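Local coordinates for flap endonuclease 1 (Sulfolobus solfataricus, PDB 2IZO), which cleaves the 5' flaps displaced during Okazaki-fragment synthesis and trims DNA in the 5'-3' direction in replication and repair, with magnesium as cofactor, at residues A[6-11]-A[205-210]; A[17-22]-A[162-167]; A[140-145]-A[294-299]; A[150-155]-A[174-179]; A[223-228]-A[277-282]. One frame throughout, in Å; residues are numbered along the deposited sequence.

Contact 1 of 5, residues A[6-11]-A[205-210]; sequences DVKREL and ELIETE
Arg9 and Leu206 meet main chain to main chain where a short, weakly bonded N-terminal strand runs antiparallel to strand 205-208 at the margin of the nuclease sheet. The pairing rests on one sound bond, Leu206 N to Arg9 O at 2.9 Å, since the return bond from Arg9 N to Leu206 O is weak, and on Glu10 and Glu205, which follow as a non-hydrogen-bonded pair with their CA atoms 4.2 Å apart. Bends at chi2 (83°) and chi3 lay the Arg9 chain alongside Leu206, whose CD2 comes over one face of the guanidinium, 3.4 Å from Arg9 NH1. At the edge of that group Glu208 OE2 forms a long salt bridge with Arg9 NH1, 3.5 Å away, the two planes turned by 50°. Leu11 CD2 touches Leu206 CB at 3.8 Å and gives the contact its buried apolar end. On the Glu205 side, the flexible methylenes of Lys8 suit an exposed place: Lys8 CD lies 3.7 Å from Glu205 CD, and Lys8 CB packs on Ile207. The carboxylate itself is engaged through OE1 by Arg183 in a salt bridge. An alanine in place of Glu205 would probably leave Arg183 without its anionic mate and Lys8 without the chain it rests on. Outward, strand 205-208 pairs with strand 180-183, while Ile207 packs on helix 172-175 and Asp6 reaches helix 209-216.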
# COMPACT_ATOMS: atom_id res chain seq x y z
N ASP A 6 -23.75 11.11 -28.07
CA ASP A 6 -23.30 10.24 -26.98
C ASP A 6 -24.11 10.35 -25.69
O ASP A 6 -24.31 11.45 -25.13
CB ASP A 6 -21.82 10.50 -26.67
CG ASP A 6 -20.91 10.10 -27.81
OD1 ASP A 6 -21.12 9.03 -28.41
OD2 ASP A 6 -19.95 10.85 -28.09
N VAL A 7 -24.60 9.20 -25.25
CA VAL A 7 -24.85 8.95 -23.84
C VAL A 7 -23.76 7.95 -23.41
O VAL A 7 -23.68 6.82 -23.91
CB VAL A 7 -26.29 8.48 -23.51
CG1 VAL A 7 -27.33 9.47 -24.06
CG2 VAL A 7 -26.55 7.07 -24.03
N LYS A 8 -22.91 8.43 -22.51
CA LYS A 8 -21.70 7.74 -22.08
C LYS A 8 -21.59 7.86 -20.58
O LYS A 8 -22.01 8.86 -20.00
CB LYS A 8 -20.47 8.37 -22.74
CG LYS A 8 -20.64 9.83 -23.19
CD LYS A 8 -20.63 10.84 -22.05
CE LYS A 8 -21.45 12.08 -22.39
NZ LYS A 8 -21.43 13.10 -21.30
N ARG A 9 -21.01 6.85 -19.95
CA ARG A 9 -20.88 6.84 -18.49
C ARG A 9 -19.45 7.13 -18.04
O ARG A 9 -18.49 6.83 -18.75
CB ARG A 9 -21.39 5.52 -17.89
CG ARG A 9 -21.50 4.34 -18.87
CD ARG A 9 -20.18 3.61 -19.07
NE ARG A 9 -19.63 3.13 -17.81
CZ ARG A 9 -19.01 1.96 -17.65
NH1 ARG A 9 -18.86 1.12 -18.67
NH2 ARG A 9 -18.55 1.62 -16.46
N GLU A 10 -19.33 7.74 -16.87
CA GLU A 10 -18.02 7.96 -16.28
C GLU A 10 -17.54 6.65 -15.66
O GLU A 10 -18.34 5.76 -15.37
CB GLU A 10 -18.06 9.08 -15.23
CG GLU A 10 -18.80 8.74 -13.94
CD GLU A 10 -18.78 9.88 -12.93
OE1 GLU A 10 -18.99 11.04 -13.34
OE2 GLU A 10 -18.56 9.61 -11.73
N LEU A 11 -16.23 6.53 -15.48
CA LEU A 11 -15.68 5.35 -14.83
C LEU A 11 -14.67 5.74 -13.77
O LEU A 11 -13.86 6.64 -13.96
CB LEU A 11 -15.09 4.36 -15.84
CG LEU A 11 -13.67 4.49 -16.39
CD1 LEU A 11 -13.21 3.15 -16.93
CD2 LEU A 11 -13.57 5.56 -17.46
N GLU A 205 -13.92 9.32 -18.44
CA GLU A 205 -15.17 9.14 -19.16
C GLU A 205 -15.00 8.03 -20.19
O GLU A 205 -14.04 8.01 -20.94
CB GLU A 205 -15.55 10.45 -19.85
CG GLU A 205 -16.75 10.39 -20.76
CD GLU A 205 -17.08 11.75 -21.35
OE1 GLU A 205 -17.09 11.87 -22.60
OE2 GLU A 205 -17.32 12.70 -20.56
N LEU A 206 -15.95 7.09 -20.20
CA LEU A 206 -15.87 5.94 -21.10
C LEU A 206 -16.98 5.93 -22.14
O LEU A 206 -18.16 6.12 -21.82
CB LEU A 206 -15.87 4.63 -20.31
CG LEU A 206 -15.85 3.31 -21.10
CD1 LEU A 206 -14.61 3.17 -21.98
CD2 LEU A 206 -15.95 2.14 -20.14
N ILE A 207 -16.58 5.70 -23.38
CA ILE A 207 -17.48 5.51 -24.50
C ILE A 207 -17.19 4.13 -25.08
O ILE A 207 -16.07 3.86 -25.53
CB ILE A 207 -17.26 6.59 -25.59
CG1 ILE A 207 -17.74 7.95 -25.09
CG2 ILE A 207 -17.96 6.22 -26.89
CD1 ILE A 207 -17.11 9.12 -25.80
N GLU A 208 -18.19 3.24 -25.04
CA GLU A 208 -18.05 1.93 -25.67
C GLU A 208 -18.69 1.93 -27.05
O GLU A 208 -19.87 2.27 -27.19
CB GLU A 208 -18.63 0.82 -24.79
CG GLU A 208 -17.92 0.66 -23.44
CD GLU A 208 -18.27 -0.65 -22.73
OE1 GLU A 208 -17.83 -1.72 -23.20
OE2 GLU A 208 -18.97 -0.59 -21.69
N THR A 209 -17.91 1.58 -28.06
CA THR A 209 -18.37 1.59 -29.45
C THR A 209 -19.54 0.63 -29.63
O THR A 209 -20.56 1.00 -30.21
CB THR A 209 -17.22 1.26 -30.44
OG1 THR A 209 -16.11 2.13 -30.19
CG2 THR A 209 -17.67 1.45 -31.88
N GLU A 210 -19.40 -0.58 -29.11
CA GLU A 210 -20.46 -1.60 -29.15
C GLU A 210 -21.81 -1.09 -28.60
O GLU A 210 -22.87 -1.39 -29.16
CB GLU A 210 -20.02 -2.89 -28.44
CG GLU A 210 -19.41 -2.72 -27.02
CD GLU A 210 -17.90 -2.42 -27.00
OE1 GLU A 210 -17.27 -2.61 -25.93
OE2 GLU A 210 -17.33 -2.01 -28.04

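Contact 2 of 5, residues A[17-22]-A[162-167]; sequences KGKRVS and LSWAAA
Ser22 and Ala166 form a parallel beta pair inside the central sheet of this PIN-type nuclease fold, linking N-domain to I-domain. Ser22 N donates to Ala165 O at 2.8 Å, and Ser22 O accepts from Ala167 N at 2.8 Å. One step earlier Trp164 N binds Arg20 O at 2.7 Å. The hydroxyls of Ser22 and Ser163 also pair, OG to OG 3.0 Å; both serines, small enough for a buried place, pack on Leu157 of helix 150-159, and their hydroxyls share this one hydrogen bond.

Outside this polar core Lys19 lies across one face of the Trp164 indole. Its CD sits 3.4 Å from the centroid of the five-membered ring, a CH-pi contact, and a bend at chi4 (-55°) turns the ammonium over the six-membered ring, NZ 3.6 Å from that centroid in a cation-pi contact. Arg180 makes another cation-pi contact with the same indole. A leucine in place of Trp164 would probably deprive both cations of their aromatic partner and set the Lys19 tail free to turn. Strand 19-24 runs on to Asp24, a predicted magnesium ligand. With CG1 anti to the backbone N (chi1 166°), Val21 brings that methyl against Ala167 CB, 3.3 Å away.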
# COMPACT_ATOMS: atom_id res chain seq x y z
N LYS A 17 -8.07 0.27 -13.24
CA LYS A 17 -6.86 -0.30 -12.63
C LYS A 17 -6.43 -1.60 -13.31
O LYS A 17 -7.23 -2.51 -13.50
CB LYS A 17 -7.08 -0.52 -11.13
CG LYS A 17 -5.83 -0.81 -10.33
CD LYS A 17 -6.01 -0.50 -8.84
CE LYS A 17 -6.73 -1.62 -8.09
NZ LYS A 17 -8.21 -1.60 -8.28
N GLY A 18 -5.15 -1.67 -13.67
CA GLY A 18 -4.57 -2.84 -14.33
C GLY A 18 -4.88 -2.92 -15.81
O GLY A 18 -4.97 -4.01 -16.38
N LYS A 19 -5.02 -1.76 -16.45
CA LYS A 19 -5.42 -1.69 -17.85
C LYS A 19 -4.45 -0.89 -18.73
O LYS A 19 -4.08 0.24 -18.40
CB LYS A 19 -6.84 -1.13 -17.98
CG LYS A 19 -7.87 -1.93 -17.22
CD LYS A 19 -9.28 -1.59 -17.65
CE LYS A 19 -10.26 -2.68 -17.25
NZ LYS A 19 -9.88 -4.04 -17.74
N ARG A 20 -4.06 -1.50 -19.84
CA ARG A 20 -3.24 -0.84 -20.85
C ARG A 20 -4.11 0.12 -21.66
O ARG A 20 -5.19 -0.24 -22.12
CB ARG A 20 -2.58 -1.87 -21.78
CG ARG A 20 -1.55 -2.74 -21.10
CD ARG A 20 -1.13 -3.88 -22.02
NE ARG A 20 0.04 -4.60 -21.52
CZ ARG A 20 1.29 -4.16 -21.63
NH1 ARG A 20 1.56 -3.01 -22.24
NH2 ARG A 20 2.29 -4.89 -21.14
N VAL A 21 -3.62 1.34 -21.83
CA VAL A 21 -4.39 2.37 -22.53
C VAL A 21 -3.57 2.99 -23.66
O VAL A 21 -2.44 3.42 -23.46
CB VAL A 21 -4.93 3.44 -21.53
CG1 VAL A 21 -5.41 4.67 -22.26
CG2 VAL A 21 -6.07 2.86 -20.70
N SER A 22 -4.17 3.01 -24.85
CA SER A 22 -3.56 3.60 -26.04
C SER A 22 -3.80 5.11 -26.11
O SER A 22 -4.72 5.58 -26.79
CB SER A 22 -4.11 2.93 -27.30
OG SER A 22 -3.38 1.77 -27.62
N LEU A 162 -4.30 -5.39 -27.46
CA LEU A 162 -3.08 -4.98 -26.78
C LEU A 162 -3.31 -3.80 -25.85
O LEU A 162 -2.60 -3.63 -24.86
CB LEU A 162 -1.96 -4.69 -27.78
CG LEU A 162 -1.37 -5.93 -28.47
CD1 LEU A 162 -0.70 -5.53 -29.76
CD2 LEU A 162 -0.40 -6.69 -27.57
N SER A 163 -4.30 -2.97 -26.18
CA SER A 163 -4.80 -1.98 -25.24
C SER A 163 -6.27 -2.24 -24.93
O SER A 163 -7.00 -2.81 -25.75
CB SER A 163 -4.56 -0.54 -25.73
OG SER A 163 -5.50 -0.15 -26.72
N TRP A 164 -6.68 -1.84 -23.74
CA TRP A 164 -8.07 -1.92 -23.30
C TRP A 164 -8.93 -0.89 -24.02
O TRP A 164 -10.06 -1.17 -24.43
CB TRP A 164 -8.11 -1.72 -21.79
CG TRP A 164 -9.41 -1.22 -21.22
CD1 TRP A 164 -9.74 0.08 -20.94
CD2 TRP A 164 -10.52 -2.02 -20.83
NE1 TRP A 164 -11.01 0.13 -20.41
CE2 TRP A 164 -11.51 -1.14 -20.33
CE3 TRP A 164 -10.78 -3.40 -20.85
CZ2 TRP A 164 -12.74 -1.59 -19.86
CZ3 TRP A 164 -12.01 -3.84 -20.38
CH2 TRP A 164 -12.97 -2.94 -19.89
N ALA A 165 -8.38 0.31 -24.19
CA ALA A 165 -9.07 1.41 -24.84
C ALA A 165 -8.07 2.42 -25.37
O ALA A 165 -6.93 2.49 -24.89
CB ALA A 165 -10.01 2.09 -23.85
N ALA A 166 -8.49 3.20 -26.36
CA ALA A 166 -7.73 4.36 -26.81
C ALA A 166 -8.11 5.56 -25.96
O ALA A 166 -9.28 5.75 -25.61
CB ALA A 166 -8.00 4.63 -28.27
N ALA A 167 -7.12 6.38 -25.62
CA ALA A 167 -7.37 7.58 -24.82
C ALA A 167 -7.01 8.84 -25.58
O ALA A 167 -5.89 8.98 -26.08
CB ALA A 167 -6.63 7.52 -23.50

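Contact 3 of 5, residues A[140-145]-A[294-299]; sequences GIPIVQ and LDLNEP
Gly140 and Asn297 bring their backbones within 4.3 Å, CA to CA, as the 294-299 loop runs in nearly the opposite direction to the connection between helix 126-139 and strand 143-145, an outermost strand of the mixed sheet of the PIN-type alpha/beta fold. Gly140 is the first residue to leave the helix, with a positive phi (96°) that favours glycine; a CB on it would also collide with Asn297 O. Its carbonyl takes the one hydrogen bond across the segments, Asn297 N to Gly140 O at 3.2 Å.

Apolar side chains do the rest. Leu296 lies alongside Ile141, Leu296 CD2 to Ile141 CG1 3.9 Å, and the same methyl meets Pro142 CD at 3.8 Å. Pro142, with no N-H to satisfy, suits this buried irregular link, and it also touches Leu294, CB to CB 4.2 Å. Leu66 of helix 53-68 packs on Ile141 and Leu296, and Ile73 of strand 70-76 on Pro142, Val144 and Leu294. Asp295 has its CB directed away from the 140-145 segment, and its OD1 makes a salt bridge with Lys334 of helix 316-337. Val144 meets Leu294 at about a right angle: with CG1 anti to the backbone N (chi1 -173°), its other methyl, CG2, is the one that touches Leu294 CD2, 3.4 Å away.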
# COMPACT_ATOMS: atom_id res chain seq x y z
N GLY A 140 10.84 4.69 -19.26
CA GLY A 140 10.57 3.27 -19.47
C GLY A 140 9.20 2.99 -20.06
O GLY A 140 8.93 1.86 -20.49
N ILE A 141 8.35 4.01 -20.09
CA ILE A 141 6.97 3.89 -20.54
C ILE A 141 6.88 3.65 -22.06
O ILE A 141 7.43 4.43 -22.84
CB ILE A 141 6.15 5.13 -20.10
CG1 ILE A 141 5.89 5.06 -18.59
CG2 ILE A 141 4.83 5.23 -20.84
CD1 ILE A 141 6.13 6.35 -17.87
N PRO A 142 6.20 2.55 -22.47
CA PRO A 142 6.11 2.07 -23.85
C PRO A 142 5.76 3.12 -24.90
O PRO A 142 4.93 4.00 -24.66
CB PRO A 142 5.01 1.00 -23.78
CG PRO A 142 4.41 1.11 -22.42
CD PRO A 142 5.46 1.67 -21.55
N ILE A 143 6.40 3.00 -26.06
CA ILE A 143 6.31 3.99 -27.15
C ILE A 143 6.03 3.27 -28.47
O ILE A 143 6.71 2.30 -28.82
CB ILE A 143 7.61 4.85 -27.22
CG1 ILE A 143 7.59 5.81 -28.42
CG2 ILE A 143 8.88 3.95 -27.21
CD1 ILE A 143 8.88 6.61 -28.61
N VAL A 144 5.03 3.75 -29.21
CA VAL A 144 4.65 3.14 -30.49
C VAL A 144 4.58 4.19 -31.60
O VAL A 144 3.83 5.17 -31.50
CB VAL A 144 3.30 2.37 -30.40
CG1 VAL A 144 3.01 1.62 -31.70
CG2 VAL A 144 3.31 1.40 -29.24
N GLN A 145 5.37 3.97 -32.66
CA GLN A 145 5.43 4.89 -33.80
C GLN A 145 4.48 4.47 -34.93
O GLN A 145 4.71 3.48 -35.62
CB GLN A 145 6.87 5.00 -34.31
CG GLN A 145 7.07 5.98 -35.46
CD GLN A 145 6.64 7.40 -35.12
OE1 GLN A 145 7.13 8.00 -34.17
NE2 GLN A 145 5.71 7.93 -35.90
N LEU A 294 4.81 -4.37 -25.72
CA LEU A 294 4.66 -3.01 -25.17
C LEU A 294 4.72 -3.06 -23.65
O LEU A 294 3.69 -3.04 -22.98
CB LEU A 294 3.33 -2.39 -25.62
CG LEU A 294 2.88 -2.54 -27.08
CD1 LEU A 294 1.41 -2.18 -27.24
CD2 LEU A 294 3.74 -1.70 -28.01
N ASP A 295 5.93 -3.12 -23.10
CA ASP A 295 6.11 -3.41 -21.68
C ASP A 295 6.87 -2.33 -20.90
O ASP A 295 7.76 -1.67 -21.44
CB ASP A 295 6.78 -4.77 -21.52
CG ASP A 295 5.97 -5.74 -20.69
OD1 ASP A 295 5.37 -5.30 -19.68
OD2 ASP A 295 5.92 -6.93 -21.04
N LEU A 296 6.51 -2.18 -19.62
CA LEU A 296 7.13 -1.19 -18.74
C LEU A 296 8.56 -1.56 -18.35
O LEU A 296 8.80 -2.62 -17.77
CB LEU A 296 6.29 -0.98 -17.47
CG LEU A 296 5.00 -0.14 -17.55
CD1 LEU A 296 4.18 -0.31 -16.28
CD2 LEU A 296 5.30 1.33 -17.81
N ASN A 297 9.50 -0.68 -18.68
CA ASN A 297 10.90 -0.87 -18.34
C ASN A 297 11.32 -0.05 -17.12
O ASN A 297 10.51 0.70 -16.57
CB ASN A 297 11.79 -0.55 -19.55
CG ASN A 297 11.66 -1.58 -20.67
OD1 ASN A 297 10.65 -2.27 -20.79
ND2 ASN A 297 12.70 -1.68 -21.49
N GLU A 298 12.57 -0.20 -16.71
CA GLU A 298 13.13 0.54 -15.58
C GLU A 298 13.52 1.97 -15.97
O GLU A 298 14.31 2.16 -16.91
CB GLU A 298 14.33 -0.19 -14.99
CG GLU A 298 14.00 -1.08 -13.82
CD GLU A 298 15.24 -1.57 -13.11
OE1 GLU A 298 15.97 -2.41 -13.68
OE2 GLU A 298 15.50 -1.12 -11.97
N PRO A 299 12.99 2.97 -15.26
CA PRO A 299 13.35 4.36 -15.51
C PRO A 299 14.73 4.71 -14.93
O PRO A 299 14.92 4.65 -13.72
CB PRO A 299 12.25 5.15 -14.79
CG PRO A 299 11.76 4.25 -13.72
CD PRO A 299 11.99 2.84 -14.18

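Contact 4 of 5, residues A[150-155]-A[174-179]; sequences GEAEAA and ILFGAK
Phe176 lays its ring flat over Ala152, whose CB lies over the middle of one face, 3.7 Å from the ring centroid and 13° off the ring normal, a CH-pi contact. The ring reaches this place with CG anti to the carbonyl carbon (chi1 -73°). The course of the backbone sets Phe176 CB beside Ala155 CB, 3.6 Å away. Ala155 also meets Ala178, CB to CB 3.9 Å. Alanines suit this side of helix 150-159 because a lone methyl lets an aromatic ring and a turn come right up to the helix.

Polar groups beside this packing are joined by one water, which donates to Ala152 O at 2.7 Å and to Phe176 O at 2.9 Å. The bridge gives the carbonyl that follows the short helix 172-175 a partner where no direct bond links the segments. Gly177, with positive phi, closes that helix in a Schellman motif; a side chain here would press on the preceding carbonyl.

The same helix 150-159 carries Glu151, a predicted ligand of the first magnesium, its side chain about 4 Å from a bound magnesium ion and its OE1 hydrogen-bonded to Ser168 OG. Around the contact, Phe176 stacks with Phe282 of helix 278-283, Ala178 O accepts from Thr209 OG1 at the start of helix 209-216, and Ile174 rests on helices 209-216 and 220-230.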
# COMPACT_ATOMS: atom_id res chain seq x y z
N GLY A 150 -1.87 8.55 -35.57
CA GLY A 150 -1.60 8.03 -34.23
C GLY A 150 -2.81 7.40 -33.57
O GLY A 150 -2.70 6.33 -32.95
N GLU A 151 -3.96 8.06 -33.70
CA GLU A 151 -5.21 7.58 -33.11
C GLU A 151 -5.76 6.38 -33.87
O GLU A 151 -6.52 5.58 -33.32
CB GLU A 151 -6.25 8.71 -33.05
CG GLU A 151 -5.75 9.94 -32.30
CD GLU A 151 -6.87 10.82 -31.75
OE1 GLU A 151 -6.61 12.03 -31.52
OE2 GLU A 151 -8.00 10.32 -31.55
N ALA A 152 -5.38 6.25 -35.14
CA ALA A 152 -5.70 5.06 -35.92
C ALA A 152 -4.90 3.87 -35.41
O ALA A 152 -5.41 2.74 -35.34
CB ALA A 152 -5.43 5.30 -37.40
N GLU A 153 -3.65 4.12 -35.04
CA GLU A 153 -2.80 3.12 -34.41
C GLU A 153 -3.29 2.81 -33.00
O GLU A 153 -3.33 1.64 -32.59
CB GLU A 153 -1.35 3.60 -34.38
CG GLU A 153 -0.35 2.62 -33.77
CD GLU A 153 0.04 1.48 -34.69
OE1 GLU A 153 0.67 0.53 -34.20
OE2 GLU A 153 -0.27 1.54 -35.91
N ALA A 154 -3.68 3.85 -32.27
CA ALA A 154 -4.26 3.70 -30.94
C ALA A 154 -5.53 2.85 -30.98
O ALA A 154 -5.79 2.07 -30.06
CB ALA A 154 -4.54 5.06 -30.32
N ALA A 155 -6.31 3.02 -32.04
CA ALA A 155 -7.50 2.21 -32.26
C ALA A 155 -7.13 0.77 -32.58
O ALA A 155 -7.76 -0.16 -32.10
CB ALA A 155 -8.35 2.79 -33.38
N ILE A 174 -12.83 6.15 -32.34
CA ILE A 174 -14.03 5.36 -32.61
C ILE A 174 -14.15 5.02 -34.10
O ILE A 174 -14.41 3.87 -34.46
CB ILE A 174 -15.30 6.07 -32.10
CG1 ILE A 174 -15.15 6.44 -30.62
CG2 ILE A 174 -16.53 5.18 -32.32
CD1 ILE A 174 -16.31 7.24 -30.05
N LEU A 175 -13.92 6.02 -34.96
CA LEU A 175 -14.06 5.86 -36.41
C LEU A 175 -12.95 5.02 -37.05
O LEU A 175 -13.02 4.69 -38.23
CB LEU A 175 -14.14 7.22 -37.10
CG LEU A 175 -15.20 8.25 -36.68
CD1 LEU A 175 -14.82 9.63 -37.20
CD2 LEU A 175 -16.58 7.86 -37.15
N PHE A 176 -11.93 4.69 -36.26
CA PHE A 176 -10.82 3.85 -36.72
C PHE A 176 -10.89 2.42 -36.20
O PHE A 176 -9.99 1.62 -36.45
CB PHE A 176 -9.47 4.48 -36.37
CG PHE A 176 -9.12 5.68 -37.19
CD1 PHE A 176 -8.91 5.57 -38.57
CD2 PHE A 176 -8.98 6.93 -36.60
CE1 PHE A 176 -8.58 6.67 -39.33
CE2 PHE A 176 -8.65 8.05 -37.36
CZ PHE A 176 -8.44 7.92 -38.73
N GLY A 177 -11.96 2.11 -35.47
CA GLY A 177 -12.17 0.75 -34.99
C GLY A 177 -11.77 0.49 -33.55
O GLY A 177 -11.52 -0.66 -33.17
N ALA A 178 -11.70 1.54 -32.74
CA ALA A 178 -11.47 1.39 -31.31
C ALA A 178 -12.70 0.73 -30.69
O ALA A 178 -13.83 1.10 -31.00
CB ALA A 178 -11.20 2.73 -30.65
N LYS A 179 -12.47 -0.27 -29.85
CA LYS A 179 -13.54 -0.92 -29.12
C LYS A 179 -14.08 0.02 -28.05
O LYS A 179 -15.29 0.13 -27.87
CB LYS A 179 -13.06 -2.23 -28.49
O HOH W 1 -7.16 1.31 -36.86

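Contact 5 of 5, residues A[223-228]-A[277-282]; sequences LIDIGI and EIRGLF
Asp225 and Arg279 are joined by a two-point salt bridge between helices 220-230 and 278-283. Arg279 NE donates to Asp225 OD1 at 3.0 Å, meeting it on the syn side, and NH2 reaches OD2 of the same carboxylate, whose position is less sure. The carboxylate comes to the guanidinium edge with the two planes 39° apart. An arginine suits this place because its chain, extended past CG (chi2 -170°), spans the gap between segments 223-228 and 278-282, whose axes lie 10.2 Å apart, and the pairing probably offsets the charge of a buried aspartate.

The packing is apolar. Ile228 CD1 meets Ile278 CG2 at 3.5 Å, crossing it obliquely, and also approaches Phe282 CE2 at 4.3 Å. Ile224 and Phe282 slide past each other in opposite directions, Ile224 CG2 lying 3.9 Å from Phe282 CB. Branched isoleucines one turn apart thus present a broad surface to the other helix, the two short segments crossing at 125°.

The pairing of helix 220-230 with helix 244-253, through Ile226, is consistent with the helix-three-turn-helix element of this family. Phe282 meets Tyr234 ring to ring and rests on Leu175, and Leu223 packs on helices 172-175 and 209-216.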
# COMPACT_ATOMS: atom_id res chain seq x y z
N LEU A 223 -21.36 5.10 -39.22
CA LEU A 223 -20.78 6.15 -38.37
C LEU A 223 -19.67 6.89 -39.10
O LEU A 223 -19.52 8.10 -38.94
CB LEU A 223 -20.27 5.57 -37.05
CG LEU A 223 -19.84 6.54 -35.94
CD1 LEU A 223 -20.94 7.51 -35.55
CD2 LEU A 223 -19.39 5.75 -34.74
N ILE A 224 -18.89 6.16 -39.90
CA ILE A 224 -17.88 6.78 -40.75
C ILE A 224 -18.54 7.79 -41.69
O ILE A 224 -18.07 8.93 -41.79
CB ILE A 224 -17.03 5.73 -41.54
CG1 ILE A 224 -16.16 4.94 -40.57
CG2 ILE A 224 -16.16 6.41 -42.59
CD1 ILE A 224 -15.69 3.60 -41.10
N ASP A 225 -19.63 7.38 -42.33
CA ASP A 225 -20.36 8.25 -43.25
C ASP A 225 -20.95 9.47 -42.54
O ASP A 225 -20.98 10.57 -43.10
CB ASP A 225 -21.46 7.49 -44.00
CG ASP A 225 -20.93 6.78 -45.24
OD1 ASP A 225 -19.90 6.07 -45.14
OD2 ASP A 225 -21.54 6.93 -46.31
N ILE A 226 -21.40 9.27 -41.30
CA ILE A 226 -21.88 10.37 -40.47
C ILE A 226 -20.71 11.31 -40.16
O ILE A 226 -20.85 12.53 -40.24
CB ILE A 226 -22.55 9.86 -39.18
CG1 ILE A 226 -23.89 9.20 -39.52
CG2 ILE A 226 -22.76 11.01 -38.20
CD1 ILE A 226 -24.41 8.25 -38.46
N GLY A 227 -19.56 10.72 -39.84
CA GLY A 227 -18.33 11.47 -39.65
C GLY A 227 -17.96 12.31 -40.86
O GLY A 227 -17.49 13.44 -40.71
N ILE A 228 -18.18 11.76 -42.05
CA ILE A 228 -17.95 12.49 -43.31
C ILE A 228 -18.90 13.68 -43.44
O ILE A 228 -18.50 14.77 -43.85
CB ILE A 228 -18.08 11.57 -44.57
CG1 ILE A 228 -17.31 10.24 -44.41
CG2 ILE A 228 -17.65 12.30 -45.85
CD1 ILE A 228 -15.85 10.36 -44.00
N GLU A 277 -12.82 7.81 -51.27
CA GLU A 277 -11.53 7.39 -50.74
C GLU A 277 -11.45 7.54 -49.22
O GLU A 277 -10.82 6.72 -48.55
CB GLU A 277 -10.39 8.15 -51.43
CG GLU A 277 -10.35 9.65 -51.17
CD GLU A 277 -9.05 10.29 -51.65
OE1 GLU A 277 -8.89 10.47 -52.88
OE2 GLU A 277 -8.20 10.61 -50.79
N ILE A 278 -12.10 8.58 -48.68
CA ILE A 278 -12.04 8.87 -47.24
C ILE A 278 -12.55 7.71 -46.40
O ILE A 278 -12.00 7.42 -45.32
CB ILE A 278 -12.77 10.19 -46.87
CG1 ILE A 278 -12.22 11.37 -47.69
CG2 ILE A 278 -12.61 10.49 -45.38
CD1 ILE A 278 -12.89 12.70 -47.40
N ARG A 279 -13.58 7.03 -46.89
CA ARG A 279 -14.08 5.79 -46.27
C ARG A 279 -12.94 4.80 -46.05
O ARG A 279 -12.82 4.22 -44.97
CB ARG A 279 -15.15 5.15 -47.15
CG ARG A 279 -16.49 5.84 -47.13
CD ARG A 279 -17.54 4.98 -47.82
NE ARG A 279 -18.81 5.68 -47.95
CZ ARG A 279 -19.17 6.42 -48.99
NH1 ARG A 279 -18.34 6.58 -50.02
NH2 ARG A 279 -20.35 7.01 -49.01
N GLY A 280 -12.11 4.62 -47.08
CA GLY A 280 -10.97 3.71 -47.02
C GLY A 280 -9.91 4.13 -46.02
O GLY A 280 -9.21 3.28 -45.47
N LEU A 281 -9.79 5.43 -45.80
CA LEU A 281 -8.84 5.98 -44.83
C LEU A 281 -9.29 5.72 -43.40
O LEU A 281 -8.47 5.74 -42.48
CB LEU A 281 -8.64 7.48 -45.06
CG LEU A 281 -8.04 7.94 -46.40
CD1 LEU A 281 -8.22 9.45 -46.59
CD2 LEU A 281 -6.57 7.55 -46.54
N PHE A 282 -10.58 5.47 -43.21
CA PHE A 282 -11.13 5.13 -41.90
C PHE A 282 -11.29 3.63 -41.71
O PHE A 282 -10.89 3.08 -40.68
CB PHE A 282 -12.46 5.85 -41.66
CG PHE A 282 -12.32 7.26 -41.17
CD1 PHE A 282 -12.00 7.52 -39.84
CD2 PHE A 282 -12.50 8.33 -42.03
CE1 PHE A 282 -11.87 8.82 -39.38
CE2 PHE A 282 -12.37 9.64 -41.58
CZ PHE A 282 -12.05 9.88 -40.25

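Overall arrangement
Contacts 1, 2 and 3 all reach the same sheet. Contact 2 is a buried backbone pairing in its interior, contact 1 a partly exposed pairing at one margin with charged side chains outside, and contact 3 a mainly apolar loop against the opposite margin. Contact 2 touches contact 3 where Leu162 packs near Leu294, and contact 4 through Ser22 and the Ala154 carbonyl. Contacts 4 and 5 are buried and rest on side-chain packing, the first with a bridging water and the second with a salt bridge. They meet at Phe176 and Phe282, linking helix 150-159, which carries a predicted metal ligand, to the helices of contact 5, while Thr209 joins contact 4 to contact 1.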